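Local atomic coordinates of Exo beta-1,2-glucooligosaccharide sophorohydrolase (non-reducing end) (Parabacteroides distasonis ATCC 8503, PDB entry 5Z06), a protein that hydrolyses linear beta-1,2-glucan and beta-1,2-glucooligosaccharides of four or more units as an exo-type enzyme, releasing sophorose from the non-reducing end. Residues Leu392-Thr395 and Ser396-Phe399; Glu465-Ile468 and Thr469-Ala473; Tyr479-Ser482 and Pro483-Tyr487; Tyr539-Gly543 and Leu544-Lys548; Lys552-Tyr556 and Phe557-Gln561. One frame throughout, in Å; residues are numbered along the deposited sequence. Where two conformers were deposited one is given.

Overall arrangement
From the N terminus onward the five contacts follow one another in series; each is local, within one unbroken stretch, and none nests in or crosses another. Interaction 1 winds up the start of helix 392-408, and interaction 2 the start of helix 467-475. Interaction 3 turns the loop after that helix into helix 485-490. Interactions 4 and 5 shape the long loop ahead of helix 556-573 and then its first turn. What is local in sequence is joined in space: interaction 2 touches all the others, interaction 1 also meets interaction 4, and interaction 5 meets interactions 3 and 4, so that helix starts and loops far apart in the chain pack together.

Interaction 1 (Leu392-Thr395 and Ser396-Phe399); sequences LVET and SFLF
Val393 O is gripped twice from the next turn of the helix: Phe397 N donates to it at 2.9 Å, and Ser396 OG does so at a very short 2.5 Å, though that length is doubtful. The serine hydroxyl sits between its own backbone N and carbonyl carbon (chi1 74°), the setting that folds it back on the preceding turn. It is also hydrogen-bonded to Thr469 OG1 on helix 467-475. The same carbonyl oxygen lies over one face of the Phe397 ring, 3.4 Å above the plane and offset toward the rim. Beside it the valine and the phenylalanine run alongside one another, with Val393 CG1 at 3.4 Å from Phe397 CE2. Tyr539 meets this ring edge-to-face from a distant loop. With an alanine in place of Phe397, Val393 CG1 and the ring of Tyr539 would probably both lose their aromatic partner and a gap would open between them. Two residues further along the helix, Thr395 CG2 rests 3.7 Å from Phe399 CD2, while Thr395 O lies at that ring's edge, in its plane. Thr395 OG1 turns elsewhere, to Val368 N and Asp391 O. Glu394 OE2 bonds a glycerol, probably from the crystallisation liquor. The Val393 carbonyl and both hydroxyls all have hydrogen-bond partners, consistent with the burial of this turn.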
# COMPACT_ATOMS: atom_id res chain seq x y z
N LEU A 392 -3.96 -20.89 -3.79
CA LEU A 392 -2.84 -21.73 -3.41
C LEU A 392 -1.56 -20.92 -3.30
O LEU A 392 -0.66 -21.29 -2.55
CB LEU A 392 -2.67 -22.88 -4.42
CG LEU A 392 -1.77 -24.01 -3.93
CD1 LEU A 392 -2.47 -24.79 -2.84
CD2 LEU A 392 -1.36 -24.93 -5.07
N VAL A 393 -1.46 -19.84 -4.07
CA VAL A 393 -0.23 -19.07 -4.08
C VAL A 393 -0.16 -18.30 -2.76
O VAL A 393 0.89 -18.27 -2.13
CB VAL A 393 -0.14 -18.13 -5.27
CG1 VAL A 393 1.08 -17.23 -5.15
CG2 VAL A 393 -0.12 -18.92 -6.59
N GLU A 394 -1.29 -17.72 -2.37
CA GLU A 394 -1.42 -16.97 -1.13
C GLU A 394 -1.21 -17.91 0.04
O GLU A 394 -0.49 -17.59 1.00
CB GLU A 394 -2.79 -16.28 -1.06
CG GLU A 394 -3.04 -15.25 -2.17
CD GLU A 394 -2.13 -14.05 -2.09
OE1 GLU A 394 -1.63 -13.76 -0.99
OE2 GLU A 394 -1.89 -13.40 -3.13
N THR A 395 -1.81 -19.10 -0.07
CA THR A 395 -1.59 -20.17 0.89
C THR A 395 -0.13 -20.49 1.02
O THR A 395 0.38 -20.57 2.12
CB THR A 395 -2.38 -21.45 0.51
OG1 THR A 395 -3.76 -21.16 0.59
CG2 THR A 395 -2.09 -22.61 1.46
N SER A 396 0.56 -20.64 -0.10
CA SER A 396 2.01 -20.88 -0.05
C SER A 396 2.79 -19.75 0.63
O SER A 396 3.72 -20.03 1.38
CB SER A 396 2.59 -21.15 -1.42
OG SER A 396 2.68 -19.99 -2.21
N PHE A 397 2.40 -18.50 0.35
CA PHE A 397 3.06 -17.37 0.98
C PHE A 397 2.79 -17.38 2.48
O PHE A 397 3.68 -17.10 3.27
CB PHE A 397 2.61 -16.04 0.35
CG PHE A 397 3.02 -15.87 -1.10
CD1 PHE A 397 4.16 -16.47 -1.64
CD2 PHE A 397 2.26 -15.05 -1.93
CE1 PHE A 397 4.50 -16.28 -2.98
CE2 PHE A 397 2.59 -14.85 -3.26
CZ PHE A 397 3.72 -15.46 -3.79
N LEU A 398 1.56 -17.73 2.85
CA LEU A 398 1.19 -17.81 4.22
C LEU A 398 2.02 -18.84 4.94
O LEU A 398 2.57 -18.57 6.01
CB LEU A 398 -0.29 -18.12 4.40
CG LEU A 398 -0.68 -18.34 5.87
CD1 LEU A 398 -0.34 -17.11 6.70
CD2 LEU A 398 -2.14 -18.69 5.99
N PHE A 399 2.10 -20.02 4.32
CA PHE A 399 2.82 -21.14 4.90
C PHE A 399 4.33 -21.05 4.84
O PHE A 399 5.02 -21.57 5.72
CB PHE A 399 2.26 -22.48 4.38
CG PHE A 399 1.00 -22.87 5.09
CD1 PHE A 399 1.06 -23.55 6.30
CD2 PHE A 399 -0.21 -22.46 4.64
CE1 PHE A 399 -0.08 -23.90 6.97
CE2 PHE A 399 -1.37 -22.78 5.31
CZ PHE A 399 -1.30 -23.50 6.48

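Interaction 2 (Glu465-Ile468 and Thr469-Ala473); sequences ETMI and TYMLA
Met467 and Met471 lie side by side on one flank of the helix, pointing the same way, with Met467 CG at 3.8 Å from Met471 CE. The first chain leaves the backbone straight, CG anti to the backbone N (chi1 175°), and bends only about its last torsion; the second is folded, which brings its methyl back alongside its neighbour. On another flank Ile468 CG1 touches Leu472 CD1 at 3.7 Å, again with both side chains running the same way, whereas Ile468 and Met471 cross at about a right angle. The backbone beneath is that of a helix just beginning. Met471 N bonds to Met467 O at 2.8 Å and Leu472 N to Ile468 O at 2.7 Å, but the bonds from Thr469 N and Tyr470 N to Thr466 O are weak.

Further out, the start of the helix is positioned from other parts of the chain. Thr466 holds the N-cap position without a capping bond, its OG1 being engaged with Asn464 OD1. Ser540 OG, from a later loop, is hydrogen-bonded to both Glu465 O and Ile468 N and so ties the residue before the N-cap to the first turn. At the far end of the Tyr470 ring the hydroxyl is hydrogen-bonded to Leu460 O and Leu444 N. Glu465 OE1 is hydrogen-bonded to bound glycerol and OE2 weakly so; glycerol is probably from the crystallisation liquor but may mark a pocket. The whole is the opening turn of a buried helix, as in the alpha-helical barrels of the glucoamylase-like six-hairpin families.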
# COMPACT_ATOMS: atom_id res chain seq x y z
N GLU A 465 6.01 -15.36 -9.58
CA GLU A 465 6.19 -15.29 -8.12
C GLU A 465 5.93 -16.58 -7.38
O GLU A 465 6.11 -16.62 -6.15
CB GLU A 465 5.25 -14.23 -7.52
CG GLU A 465 3.76 -14.54 -7.56
CD GLU A 465 3.04 -13.87 -8.71
OE1 GLU A 465 3.57 -13.97 -9.79
OE2 GLU A 465 1.96 -13.29 -8.56
N THR A 466 5.49 -17.61 -8.10
CA THR A 466 4.87 -18.77 -7.50
C THR A 466 5.81 -19.94 -7.28
O THR A 466 5.32 -21.05 -7.05
CB THR A 466 3.66 -19.24 -8.34
OG1 THR A 466 4.09 -19.95 -9.49
CG2 THR A 466 2.78 -18.05 -8.74
N MET A 467 7.13 -19.75 -7.32
CA MET A 467 8.04 -20.89 -7.09
C MET A 467 7.77 -21.60 -5.75
O MET A 467 7.82 -22.84 -5.68
CB MET A 467 9.51 -20.50 -7.14
CG MET A 467 10.45 -21.65 -6.80
SD MET A 467 12.20 -21.28 -6.95
CE MET A 467 12.38 -21.05 -8.70
N ILE A 468 7.51 -20.81 -4.71
CA ILE A 468 7.35 -21.33 -3.36
C ILE A 468 6.07 -22.14 -3.24
O ILE A 468 5.96 -23.00 -2.38
CB ILE A 468 7.35 -20.20 -2.30
CG1 ILE A 468 7.58 -20.75 -0.89
CG2 ILE A 468 6.06 -19.38 -2.31
CD1 ILE A 468 9.00 -21.13 -0.62
N THR A 469 5.09 -21.84 -4.10
CA THR A 469 3.87 -22.64 -4.21
C THR A 469 4.19 -24.08 -4.63
O THR A 469 3.67 -25.05 -4.05
CB THR A 469 2.88 -22.00 -5.21
OG1 THR A 469 2.85 -20.57 -5.02
CG2 THR A 469 1.50 -22.58 -5.01
N TYR A 470 5.07 -24.22 -5.61
CA TYR A 470 5.54 -25.54 -5.99
C TYR A 470 6.45 -26.13 -4.94
O TYR A 470 6.36 -27.29 -4.63
CB TYR A 470 6.24 -25.52 -7.34
CG TYR A 470 5.26 -25.53 -8.47
CD1 TYR A 470 4.77 -24.34 -8.99
CD2 TYR A 470 4.82 -26.73 -9.02
CE1 TYR A 470 3.88 -24.35 -10.03
CE2 TYR A 470 3.91 -26.75 -10.06
CZ TYR A 470 3.45 -25.56 -10.56
OH TYR A 470 2.55 -25.60 -11.59
N MET A 471 7.32 -25.30 -4.38
CA MET A 471 8.22 -25.77 -3.36
C MET A 471 7.42 -26.37 -2.23
O MET A 471 7.64 -27.52 -1.88
CB MET A 471 9.08 -24.65 -2.83
CG MET A 471 10.09 -24.14 -3.83
SD MET A 471 11.50 -25.25 -3.96
CE MET A 471 11.76 -25.02 -5.70
N LEU A 472 6.47 -25.60 -1.71
CA LEU A 472 5.73 -26.05 -0.54
C LEU A 472 4.84 -27.21 -0.86
O LEU A 472 4.73 -28.13 -0.05
CB LEU A 472 4.97 -24.91 0.13
CG LEU A 472 5.91 -23.94 0.84
CD1 LEU A 472 5.17 -22.66 1.23
CD2 LEU A 472 6.50 -24.55 2.09
N ALA A 473 4.25 -27.20 -2.05
CA ALA A 473 3.46 -28.32 -2.52
C ALA A 473 4.25 -29.61 -2.48
O ALA A 473 3.72 -30.62 -2.07
CB ALA A 473 2.91 -28.06 -3.91

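Interaction 3 (Tyr479-Ser482 and Pro483-Tyr487); sequences YGIS and PEMYY
Ile481 and Met485 make the close-packed part of this turn: the tip of the isoleucine, CD1, reaches to 3.5 Å from Met485 CB, and the two side chains meet at a slant. It gets there because its CG1 branch lies between the backbone N and the carbonyl carbon (chi1 67°). Behind it are Ala473 and Ile474 of helix 467-475, so the isoleucine is buried. Beneath, Met485 N bonds to Ser482 O at 3.0 Å, approaching from well above the carbonyl plane, as the tight bend requires.

The outer side is looser and more polar. Ser482 is partly exposed and Glu484 exposed, and they are joined by a capping bond, from Glu484 N to Ser482 OG at 3.1 Å. An alanine at Ser482 is likely to leave Glu484 N without that acceptor and the entry to the helix less firmly fixed. Pro483, between them, rests on Lys699 and Ile700 of helix 691-702.

Two turns are superposed here. Ser482 to Met485 form a type I beta turn, and the serine hydroxyl closes an ST turn over the first three of them, a familiar way of leading a loop into a helix, here helix 485-490.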
# COMPACT_ATOMS: atom_id res chain seq x y z
N TYR A 479 0.20 -34.35 1.78
CA TYR A 479 -0.50 -34.14 0.52
C TYR A 479 0.43 -33.53 -0.49
O TYR A 479 0.00 -32.72 -1.30
CB TYR A 479 -1.69 -33.24 0.74
CG TYR A 479 -2.73 -33.81 1.67
CD1 TYR A 479 -3.55 -34.86 1.26
CD2 TYR A 479 -2.91 -33.28 2.96
CE1 TYR A 479 -4.51 -35.38 2.10
CE2 TYR A 479 -3.87 -33.79 3.81
CZ TYR A 479 -4.67 -34.84 3.38
OH TYR A 479 -5.63 -35.36 4.20
N GLY A 480 1.69 -33.95 -0.44
CA GLY A 480 2.70 -33.45 -1.32
C GLY A 480 2.41 -33.86 -2.73
O GLY A 480 1.65 -34.79 -2.99
N ILE A 481 3.01 -33.12 -3.64
CA ILE A 481 3.00 -33.45 -5.04
C ILE A 481 4.42 -33.91 -5.36
O ILE A 481 5.38 -33.68 -4.61
CB ILE A 481 2.56 -32.27 -5.92
CG1 ILE A 481 3.59 -31.13 -5.90
CG2 ILE A 481 1.18 -31.78 -5.50
CD1 ILE A 481 3.17 -29.96 -6.78
N SER A 482 4.52 -34.58 -6.49
CA SER A 482 5.78 -35.13 -6.94
C SER A 482 6.77 -33.99 -7.22
O SER A 482 6.38 -32.96 -7.77
CB SER A 482 5.54 -35.93 -8.23
OG SER A 482 6.74 -36.10 -8.95
N PRO A 483 8.05 -34.17 -6.86
CA PRO A 483 9.03 -33.13 -7.21
C PRO A 483 9.13 -32.84 -8.72
O PRO A 483 9.55 -31.75 -9.11
CB PRO A 483 10.34 -33.67 -6.63
CG PRO A 483 10.14 -35.13 -6.48
CD PRO A 483 8.69 -35.29 -6.12
N GLU A 484 8.72 -33.80 -9.55
CA GLU A 484 8.67 -33.60 -11.02
C GLU A 484 7.77 -32.45 -11.43
O GLU A 484 7.99 -31.85 -12.48
CB GLU A 484 8.25 -34.88 -11.77
CG GLU A 484 9.38 -35.88 -12.06
CD GLU A 484 9.85 -36.67 -10.84
OE1 GLU A 484 9.17 -36.64 -9.78
OE2 GLU A 484 10.90 -37.33 -10.93
N MET A 485 6.76 -32.16 -10.61
CA MET A 485 5.85 -31.04 -10.83
C MET A 485 6.56 -29.70 -10.92
O MET A 485 6.05 -28.78 -11.57
CB MET A 485 4.80 -31.01 -9.73
CG MET A 485 3.96 -32.27 -9.67
SD MET A 485 2.84 -32.34 -11.06
CE MET A 485 2.79 -34.11 -11.36
N TYR A 486 7.71 -29.58 -10.27
CA TYR A 486 8.58 -28.44 -10.45
C TYR A 486 8.98 -28.23 -11.92
O TYR A 486 9.03 -27.10 -12.37
CB TYR A 486 9.85 -28.59 -9.62
CG TYR A 486 10.74 -27.38 -9.75
CD1 TYR A 486 10.59 -26.28 -8.91
CD2 TYR A 486 11.74 -27.34 -10.73
CE1 TYR A 486 11.42 -25.18 -9.03
CE2 TYR A 486 12.56 -26.23 -10.87
CZ TYR A 486 12.40 -25.16 -10.01
OH TYR A 486 13.20 -24.07 -10.17
N TYR A 487 9.26 -29.31 -12.65
CA TYR A 487 9.64 -29.17 -14.08
C TYR A 487 8.46 -29.22 -15.03
O TYR A 487 8.46 -28.54 -16.04
CB TYR A 487 10.70 -30.20 -14.49
CG TYR A 487 12.00 -29.91 -13.81
CD1 TYR A 487 12.78 -28.83 -14.20
CD2 TYR A 487 12.42 -30.65 -12.71
CE1 TYR A 487 13.97 -28.53 -13.56
CE2 TYR A 487 13.60 -30.36 -12.07
CZ TYR A 487 14.37 -29.30 -12.51
OH TYR A 487 15.53 -28.99 -11.88

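Interaction 4 (Tyr539-Gly543 and Leu544-Lys548); sequences YSYLG and LDPHK
Tyr541 leans on Leu544 and Pro546, and its contacts can be followed outward along the side chain. They begin at the backbone, where Tyr541 CA makes a CH...O contact of 3.2 Å with Leu544 O. Its CB lies 3.8 Å from the same oxygen, which stands at the edge of the ring, near its plane. With CG anti to the carbonyl carbon and beside the backbone N (chi1 -50°), the ring is set running alongside the leucine. Tyr541 CD1 then meets Pro546 CB at 3.8 Å, the two side chains slanting past each other. One atom further, Tyr541 CE1 comes to 4.1 Å from Leu544 CD2. One ring face is covered near its rim by CB of the preceding residue, Ser540. At the tip, Tyr541 OH lies 3.1 Å from Met467 SD, a packing contact that brings helix 467-475 against the loop.

Leu544 CB also lies close to Ser540 O, at 3.1 Å. No hydrogen bond links 539-543 to 544-548; the two halves meet by apolar packing and the CH...O contact. Their backbone is instead tied outward: Gln400 bonds to Tyr539 O and Leu544 N with its two amide ends, and Trp684 NE1 donates to Tyr541 O. After Pro546 the chain bends again, Lys548 N bonding to Asp545 O at 2.8 Å. This is an irregular, buried connection of the kind that links helices in an alpha-helical barrel, wedged here between helices 392-408, 467-475 and 682-688 on its way to helix 556-573.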
# COMPACT_ATOMS: atom_id res chain seq x y z
N TYR A 539 8.97 -12.60 -3.06
CA TYR A 539 7.95 -13.32 -2.31
C TYR A 539 8.28 -14.77 -2.06
O TYR A 539 8.15 -15.24 -0.94
CB TYR A 539 6.61 -13.25 -3.01
CG TYR A 539 5.98 -11.88 -3.13
CD1 TYR A 539 6.52 -10.76 -2.53
CD2 TYR A 539 4.77 -11.75 -3.79
CE1 TYR A 539 5.90 -9.53 -2.64
CE2 TYR A 539 4.14 -10.53 -3.90
CZ TYR A 539 4.71 -9.42 -3.34
OH TYR A 539 4.06 -8.21 -3.46
N SER A 540 8.73 -15.48 -3.10
CA SER A 540 9.12 -16.88 -2.96
C SER A 540 10.48 -17.08 -2.30
O SER A 540 10.92 -18.23 -2.14
CB SER A 540 9.12 -17.61 -4.32
OG SER A 540 7.81 -17.93 -4.71
N TYR A 541 11.14 -15.98 -1.95
CA TYR A 541 12.51 -15.99 -1.48
C TYR A 541 12.66 -15.27 -0.15
O TYR A 541 13.77 -14.85 0.22
CB TYR A 541 13.44 -15.42 -2.57
CG TYR A 541 13.14 -16.13 -3.86
CD1 TYR A 541 13.55 -17.46 -4.06
CD2 TYR A 541 12.36 -15.54 -4.83
CE1 TYR A 541 13.21 -18.15 -5.20
CE2 TYR A 541 12.02 -16.22 -5.98
CZ TYR A 541 12.45 -17.53 -6.15
OH TYR A 541 12.10 -18.19 -7.29
N LEU A 542 11.56 -15.14 0.57
CA LEU A 542 11.61 -14.61 1.93
C LEU A 542 12.14 -15.65 2.87
O LEU A 542 12.89 -15.34 3.80
CB LEU A 542 10.22 -14.16 2.38
CG LEU A 542 9.65 -13.07 1.49
CD1 LEU A 542 8.30 -12.65 2.02
CD2 LEU A 542 10.55 -11.86 1.39
N GLY A 543 11.69 -16.89 2.62
CA GLY A 543 12.01 -18.05 3.46
C GLY A 543 12.90 -18.99 2.69
O GLY A 543 13.98 -19.30 3.13
N LEU A 544 12.46 -19.40 1.51
CA LEU A 544 13.30 -20.12 0.62
C LEU A 544 14.53 -19.28 0.32
O LEU A 544 14.44 -18.19 -0.24
CB LEU A 544 12.58 -20.45 -0.69
CG LEU A 544 13.44 -21.24 -1.69
CD1 LEU A 544 13.96 -22.56 -1.12
CD2 LEU A 544 12.63 -21.48 -2.95
N ASP A 545 15.67 -19.82 0.70
CA ASP A 545 16.94 -19.15 0.52
C ASP A 545 17.39 -19.43 -0.89
O ASP A 545 17.75 -20.57 -1.18
CB ASP A 545 17.95 -19.67 1.54
CG ASP A 545 19.27 -18.93 1.49
OD1 ASP A 545 19.53 -18.26 0.48
OD2 ASP A 545 20.05 -19.01 2.46
N PRO A 546 17.38 -18.42 -1.77
CA PRO A 546 17.68 -18.68 -3.17
C PRO A 546 19.16 -19.07 -3.43
O PRO A 546 19.45 -19.65 -4.49
CB PRO A 546 17.33 -17.35 -3.86
CG PRO A 546 17.54 -16.32 -2.82
CD PRO A 546 17.15 -16.99 -1.52
N HIS A 547 20.05 -18.74 -2.50
CA HIS A 547 21.42 -19.26 -2.47
C HIS A 547 21.41 -20.78 -2.41
O HIS A 547 22.36 -21.41 -2.84
CB HIS A 547 22.20 -18.82 -1.22
CG HIS A 547 22.43 -17.34 -1.08
ND1 HIS A 547 23.47 -16.69 -1.72
CD2 HIS A 547 21.83 -16.40 -0.31
CE1 HIS A 547 23.47 -15.41 -1.38
NE2 HIS A 547 22.47 -15.20 -0.54
N LYS A 548 20.39 -21.38 -1.82
CA LYS A 548 20.41 -22.81 -1.50
C LYS A 548 19.39 -23.56 -2.29
O LYS A 548 18.96 -24.64 -1.89
CB LYS A 548 20.16 -23.02 -0.01
CG LYS A 548 21.24 -22.38 0.86
CD LYS A 548 20.82 -22.50 2.31
CE LYS A 548 21.90 -22.05 3.28
NZ LYS A 548 21.36 -22.31 4.65

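Interaction 5 (Lys552-Tyr556 and Phe557-Gln561); sequences KYTNY and FENNQ
Tyr556 and Asn560 lie at a slant to each other one helical turn apart, ring and amide planes 60° apart, with Asn560 OD1 in the plane of the ring at its edge and 3.8 Å from Tyr556 CD1. The other end of that amide, ND2, is bonded to Tyr622 OH, which fixes how the group is turned. A face of the same ring is covered, offset toward its rim, by the methyl of Thr554, CG2 standing 3.5 Å above the plane. That methyl also meets Asn559 CB at 3.8 Å, the threonine and the asparagine crossing at about a right angle. Thr554 OG1, anti to its own nitrogen (chi1 -177°), points another way and donates to Asn555 O at 2.7 Å from above the carbonyl plane. Asn559 N gives that oxygen a second bond, of 3.1 Å.

Asn555 is the N-cap of helix 556-573. Its CG lies opposite the backbone N across the first torsion, which carries OD1 over the helix start, where Glu558 N reaches it at 3.1 Å in a nearly straight bond (168°). Within this glucoamylase-like region, probably part of an alpha-helical barrel, the cap stands where the long preceding loop gives way to a helix. The amide nitrogen of Asn555 is turned back to that loop, binding Thr550 OG1 and His547 O.

Beyond the cap, Glu558 extends outward to a salt bridge with Lys525, and Asn559 ND2 bonds to Val526 O. The hydroxyl of Tyr556 reaches Tyr513 OH and Asp551 OD2, and also packs near that of Tyr486 of helix 485-490.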
# COMPACT_ATOMS: atom_id res chain seq x y z
N LYS A 552 17.98 -27.46 -12.52
CA LYS A 552 18.87 -27.84 -13.62
C LYS A 552 19.36 -26.65 -14.47
O LYS A 552 20.37 -26.74 -15.14
CB LYS A 552 18.23 -28.95 -14.46
CG LYS A 552 17.13 -28.55 -15.43
CD LYS A 552 16.27 -29.77 -15.82
CE LYS A 552 15.87 -29.82 -17.30
NZ LYS A 552 16.90 -30.52 -18.13
N TYR A 553 18.65 -25.53 -14.38
CA TYR A 553 18.95 -24.32 -15.16
C TYR A 553 19.83 -23.28 -14.51
O TYR A 553 20.68 -22.70 -15.16
CB TYR A 553 17.64 -23.64 -15.47
CG TYR A 553 16.67 -24.55 -16.13
CD1 TYR A 553 16.98 -25.14 -17.35
CD2 TYR A 553 15.47 -24.85 -15.54
CE1 TYR A 553 16.08 -25.98 -17.98
CE2 TYR A 553 14.57 -25.68 -16.16
CZ TYR A 553 14.87 -26.25 -17.39
OH TYR A 553 13.95 -27.08 -18.00
N THR A 554 19.62 -23.00 -13.23
CA THR A 554 20.35 -21.95 -12.55
C THR A 554 20.25 -22.12 -11.06
O THR A 554 19.30 -22.73 -10.54
CB THR A 554 19.78 -20.53 -12.93
OG1 THR A 554 20.57 -19.50 -12.32
CG2 THR A 554 18.30 -20.37 -12.53
N ASN A 555 21.23 -21.55 -10.37
CA ASN A 555 21.07 -21.21 -8.97
C ASN A 555 20.19 -19.94 -8.88
O ASN A 555 20.38 -19.01 -9.67
CB ASN A 555 22.42 -20.91 -8.38
CG ASN A 555 22.31 -20.42 -6.97
OD1 ASN A 555 22.39 -19.21 -6.71
ND2 ASN A 555 22.07 -21.35 -6.05
N TYR A 556 19.25 -19.89 -7.93
CA TYR A 556 18.30 -18.77 -7.88
C TYR A 556 18.81 -17.47 -7.26
O TYR A 556 18.40 -16.42 -7.71
CB TYR A 556 16.89 -19.21 -7.38
CG TYR A 556 16.24 -19.86 -8.54
CD1 TYR A 556 15.62 -19.10 -9.51
CD2 TYR A 556 16.42 -21.20 -8.77
CE1 TYR A 556 15.11 -19.67 -10.65
CE2 TYR A 556 15.90 -21.80 -9.91
CZ TYR A 556 15.26 -21.04 -10.85
OH TYR A 556 14.75 -21.62 -11.98
N PHE A 557 19.72 -17.52 -6.31
CA PHE A 557 20.29 -16.27 -5.85
C PHE A 557 20.98 -15.59 -7.04
O PHE A 557 20.82 -14.40 -7.23
CB PHE A 557 21.34 -16.45 -4.76
CG PHE A 557 21.96 -15.16 -4.35
CD1 PHE A 557 21.27 -14.30 -3.49
CD2 PHE A 557 23.17 -14.74 -4.88
CE1 PHE A 557 21.81 -13.08 -3.14
CE2 PHE A 557 23.72 -13.52 -4.53
CZ PHE A 557 23.04 -12.69 -3.66
N GLU A 558 21.78 -16.36 -7.78
CA GLU A 558 22.50 -15.84 -8.94
C GLU A 558 21.56 -15.23 -9.95
O GLU A 558 21.79 -14.12 -10.43
CB GLU A 558 23.29 -16.97 -9.61
CG GLU A 558 24.04 -16.58 -10.88
CD GLU A 558 24.32 -17.78 -11.76
OE1 GLU A 558 25.37 -18.43 -11.55
OE2 GLU A 558 23.48 -18.10 -12.65
N ASN A 559 20.50 -15.96 -10.27
CA ASN A 559 19.57 -15.53 -11.29
C ASN A 559 18.67 -14.37 -10.83
O ASN A 559 18.45 -13.41 -11.58
CB ASN A 559 18.70 -16.70 -11.74
CG ASN A 559 18.14 -16.48 -13.14
OD1 ASN A 559 18.88 -16.43 -14.12
ND2 ASN A 559 16.83 -16.30 -13.23
N ASN A 560 18.14 -14.48 -9.61
CA ASN A 560 17.35 -13.42 -9.00
C ASN A 560 18.17 -12.14 -8.92
O ASN A 560 17.68 -11.07 -9.26
CB ASN A 560 16.88 -13.81 -7.59
CG ASN A 560 15.82 -14.89 -7.59
OD1 ASN A 560 15.40 -15.37 -8.65
ND2 ASN A 560 15.40 -15.28 -6.40
N GLN A 561 19.41 -12.26 -8.47
CA GLN A 561 20.27 -11.10 -8.33
C GLN A 561 20.45 -10.40 -9.67
O GLN A 561 20.45 -9.17 -9.73
CB GLN A 561 21.62 -11.50 -7.75
CG GLN A 561 22.62 -10.36 -7.59
CD GLN A 561 23.95 -10.88 -7.12
OE1 GLN A 561 24.54 -11.74 -7.76
NE2 GLN A 561 24.43 -10.36 -6.00